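PDB 6NQ4: HAD superfamily hydrolase from Brucella suis biovar 1, which probably acts as a phosphatase of the haloacid dehalogenase-like hydrolase family. Local coordinates for residues 177-185 against 194-202. Sequence-based numbering, arbitrary orientation.
With EDO (1,2-ethanediol), chain C; EDO (1,2-ethanediol), chain F.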
loop_
_atom_site.group_PDB
_atom_site.type_symbol
_atom_site.label_atom_id
_atom_site.label_comp_id
_atom_site.label_asym_id
_atom_site.label_seq_id
_atom_site.Cartn_x
_atom_site.Cartn_y
_atom_site.Cartn_z
ATOM N N PHE A 177 -14.413 -6.802 9.376
ATOM C CA PHE A 177 -13.816 -5.490 9.115
ATOM C C PHE A 177 -12.776 -5.651 8.013
ATOM O O PHE A 177 -11.686 -6.168 8.262
ATOM C CB PHE A 177 -13.165 -5.006 10.414
ATOM C CG PHE A 177 -12.650 -3.575 10.416
ATOM C CD1 PHE A 177 -11.440 -3.234 9.813
ATOM C CD2 PHE A 177 -13.325 -2.597 11.138
ATOM C CE1 PHE A 177 -10.941 -1.925 9.888
ATOM C CE2 PHE A 177 -12.840 -1.293 11.212
ATOM C CZ PHE A 177 -11.648 -0.959 10.586
ATOM N N ILE A 178 -13.100 -5.222 6.793
ATOM C CA ILE A 178 -12.141 -5.247 5.688
ATOM C C ILE A 178 -11.303 -3.973 5.760
ATOM O O ILE A 178 -11.847 -2.862 5.791
ATOM C CB ILE A 178 -12.858 -5.350 4.333
ATOM C CG1 ILE A 178 -13.544 -6.697 4.191
ATOM C CG2 ILE A 178 -11.894 -5.157 3.192
ATOM C CD1 ILE A 178 -14.493 -6.766 3.006
ATOM N N CYS A 179 -9.980 -4.128 5.812
ATOM C CA CYS A 179 -9.058 -2.998 5.852
ATOM C C CYS A 179 -8.446 -2.842 4.467
ATOM O O CYS A 179 -7.718 -3.734 4.009
ATOM C CB CYS A 179 -7.949 -3.245 6.876
ATOM S SG CYS A 179 -6.662 -1.961 6.871
ATOM N N ALA A 180 -8.716 -1.704 3.815
ATOM C CA ALA A 180 -8.227 -1.479 2.453
ATOM C C ALA A 180 -6.817 -0.895 2.390
ATOM O O ALA A 180 -6.269 -0.755 1.288
ATOM C CB ALA A 180 -9.186 -0.574 1.663
ATOM N N ASN A 181 -6.214 -0.542 3.530
ATOM C CA ASN A 181 -4.861 0.013 3.552
ATOM C C ASN A 181 -4.201 -0.414 4.856
ATOM O O ASN A 181 -4.456 0.184 5.912
ATOM C CB ASN A 181 -4.888 1.534 3.434
ATOM C CG ASN A 181 -3.519 2.151 3.588
ATOM O OD1 ASN A 181 -2.504 1.440 3.679
ATOM N ND2 ASN A 181 -3.472 3.491 3.617
ATOM N N PRO A 182 -3.307 -1.409 4.814
ATOM C CA PRO A 182 -2.632 -1.883 6.034
ATOM C C PRO A 182 -1.725 -0.871 6.721
ATOM O O PRO A 182 -1.365 -1.119 7.881
ATOM C CB PRO A 182 -1.788 -3.069 5.524
ATOM C CG PRO A 182 -2.421 -3.495 4.275
ATOM C CD PRO A 182 -3.016 -2.270 3.654
ATOM N N ASP A 183 -1.298 0.203 6.050
ATOM C CA ASP A 183 -0.364 1.147 6.673
ATOM C C ASP A 183 -0.989 1.743 7.937
ATOM O O ASP A 183 -2.198 1.975 7.999
ATOM C CB ASP A 183 -0.063 2.324 5.730
ATOM C CG ASP A 183 0.756 1.939 4.482
ATOM O OD1 ASP A 183 1.217 0.786 4.361
ATOM O OD2 ASP A 183 0.937 2.838 3.615
ATOM N N ILE A 184 -0.151 2.009 8.951
ATOM C CA ILE A 184 -0.631 2.698 10.147
ATOM C C ILE A 184 -0.659 4.205 9.929
ATOM O O ILE A 184 -1.638 4.883 10.266
ATOM C CB ILE A 184 0.245 2.328 11.355
ATOM C CG1 ILE A 184 0.287 0.812 11.543
ATOM C CG2 ILE A 184 -0.223 3.091 12.621
ATOM C CD1 ILE A 184 -1.067 0.188 11.657
ATOM N N MET A 185 0.422 4.750 9.382
ATOM C CA MET A 185 0.504 6.162 9.016
ATOM C C MET A 185 1.090 6.255 7.622
ATOM O O MET A 185 1.658 5.291 7.099
ATOM C CB MET A 185 1.394 6.987 9.969
ATOM C CG MET A 185 0.983 6.879 11.429
ATOM S SD MET A 185 1.651 8.212 12.452
ATOM C CE MET A 185 0.374 9.458 12.161
ATOM N N TRP A 194 -2.874 9.499 9.817
ATOM C CA TRP A 194 -3.342 8.174 10.203
ATOM C C TRP A 194 -4.067 7.506 9.039
ATOM O O TRP A 194 -4.812 8.162 8.305
ATOM C CB TRP A 194 -4.316 8.289 11.376
ATOM C CG TRP A 194 -3.659 8.753 12.630
ATOM C CD1 TRP A 194 -3.805 9.973 13.228
ATOM C CD2 TRP A 194 -2.744 8.012 13.438
ATOM N NE1 TRP A 194 -3.023 10.040 14.354
ATOM C CE2 TRP A 194 -2.373 8.844 14.520
ATOM C CE3 TRP A 194 -2.200 6.731 13.354
ATOM C CZ2 TRP A 194 -1.470 8.436 15.508
ATOM C CZ3 TRP A 194 -1.306 6.325 14.339
ATOM C CH2 TRP A 194 -0.954 7.173 15.404
ATOM N N CYS A 195 -3.872 6.196 8.898
ATOM C CA CYS A 195 -4.458 5.420 7.810
ATOM C C CYS A 195 -5.390 4.344 8.352
ATOM O O CYS A 195 -5.494 4.110 9.559
ATOM C CB CYS A 195 -3.362 4.743 6.994
ATOM S SG CYS A 195 -2.237 5.858 6.170
ATOM N N ALA A 196 -6.035 3.635 7.420
ATOM C CA ALA A 196 -6.993 2.594 7.779
ATOM C C ALA A 196 -6.371 1.539 8.680
ATOM O O ALA A 196 -7.057 0.978 9.540
ATOM C CB ALA A 196 -7.524 1.928 6.515
ATOM N N GLY A 197 -5.085 1.228 8.476
ATOM C CA GLY A 197 -4.437 0.195 9.261
ATOM C C GLY A 197 -4.417 0.503 10.743
ATOM O O GLY A 197 -4.410 -0.412 11.575
ATOM N N ALA A 198 -4.367 1.789 11.103
ATOM C CA ALA A 198 -4.439 2.149 12.516
ATOM C C ALA A 198 -5.776 1.731 13.112
ATOM O O ALA A 198 -5.833 1.234 14.245
ATOM C CB ALA A 198 -4.250 3.653 12.649
ATOM N N LEU A 199 -6.865 1.921 12.362
ATOM C CA LEU A 199 -8.180 1.508 12.842
ATOM C C LEU A 199 -8.322 -0.009 12.837
ATOM O O LEU A 199 -8.893 -0.584 13.766
ATOM C CB LEU A 199 -9.276 2.164 12.004
ATOM C CG LEU A 199 -9.283 3.689 11.972
ATOM C CD1 LEU A 199 -10.516 4.221 11.223
ATOM C CD2 LEU A 199 -9.225 4.290 13.368
ATOM N N ALA A 200 -7.749 -0.680 11.829
ATOM C CA ALA A 200 -7.745 -2.140 11.818
ATOM C C ALA A 200 -6.985 -2.697 13.012
ATOM O O ALA A 200 -7.420 -3.678 13.621
ATOM C CB ALA A 200 -7.136 -2.651 10.515
ATOM N N ARG A 201 -5.851 -2.076 13.372
ATOM C CA ARG A 201 -5.078 -2.567 14.508
ATOM C C ARG A 201 -5.886 -2.446 15.788
ATOM O O ARG A 201 -5.904 -3.368 16.614
ATOM C CB ARG A 201 -3.759 -1.794 14.635
ATOM C CG ARG A 201 -2.881 -2.310 15.784
ATOM C CD ARG A 201 -1.480 -1.740 15.739
ATOM N NE ARG A 201 -0.704 -2.210 14.589
ATOM C CZ ARG A 201 0.532 -1.795 14.316
ATOM N NH1 ARG A 201 1.117 -0.907 15.107
ATOM N NH2 ARG A 201 1.182 -2.257 13.256
ATOM N N GLU A 202 -6.584 -1.319 15.957
ATOM C CA GLU A 202 -7.426 -1.145 17.135
ATOM C C GLU A 202 -8.572 -2.148 17.142
ATOM O O GLU A 202 -8.906 -2.715 18.193
ATOM C CB GLU A 202 -7.979 0.280 17.170
ATOM C CG GLU A 202 -6.936 1.332 17.500
ATOM C CD GLU A 202 -6.280 1.065 18.842
ATOM O OE1 GLU A 202 -6.992 0.659 19.792
ATOM O OE2 GLU A 202 -5.049 1.229 18.935
HETATM C C1 EDO C . -1.392 6.003 0.810
HETATM O O1 EDO C . -2.704 6.400 1.243
HETATM C C2 EDO C . -1.009 4.690 1.488
HETATM O O2 EDO C . -0.917 4.837 2.925
HETATM C C1 EDO F . -4.203 14.110 11.862
HETATM O O1 EDO F . -4.661 13.633 13.134
HETATM C C2 EDO F . -3.348 13.027 11.215
HETATM O O2 EDO F . -4.183 11.983 10.655
HETATM O O HOH W 1 -6.024 4.646 4.644
#
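M185 lies over one face of the W194 indole, its methyl CE 3.7 Å from the centroid of the six-membered ring in a CH-pi contact. SD also lies over that ring, 4.1 Å from its centroid, in a Met-aromatic contact, and the bend at chi3 (85°) folds CE back over the centre of the face, while CG2 of I184 meets the indole edge in its plane. The two branches of I184 part: CG2 turns to W194 and the CB of A198, whereas CG1 and CD1 run at about a right angle to R201, where CD1 sits 3.5 Å above the guanidinium plane, toward its rim. The backbone of I184 is held too, its O accepting from C195 N at 2.9 Å. Here the two-stranded antiparallel hairpin 185-188/191-194 is inserted in the connection that carries the chain from strand 177-179 of the five-stranded parallel sheet into helix 196-205, which packs against that sheet. At the strand, SG of C179 approaches the CB of A200 to 3.7 Å; CG of F177, anti to the backbone N (chi1 -172°), sends the ring obliquely to A200 and L199, and Y203 stacks on it. N181 folds into an Asx turn, its OD1 accepting from D183 N, while its ND2 and A196 N both donate to one water.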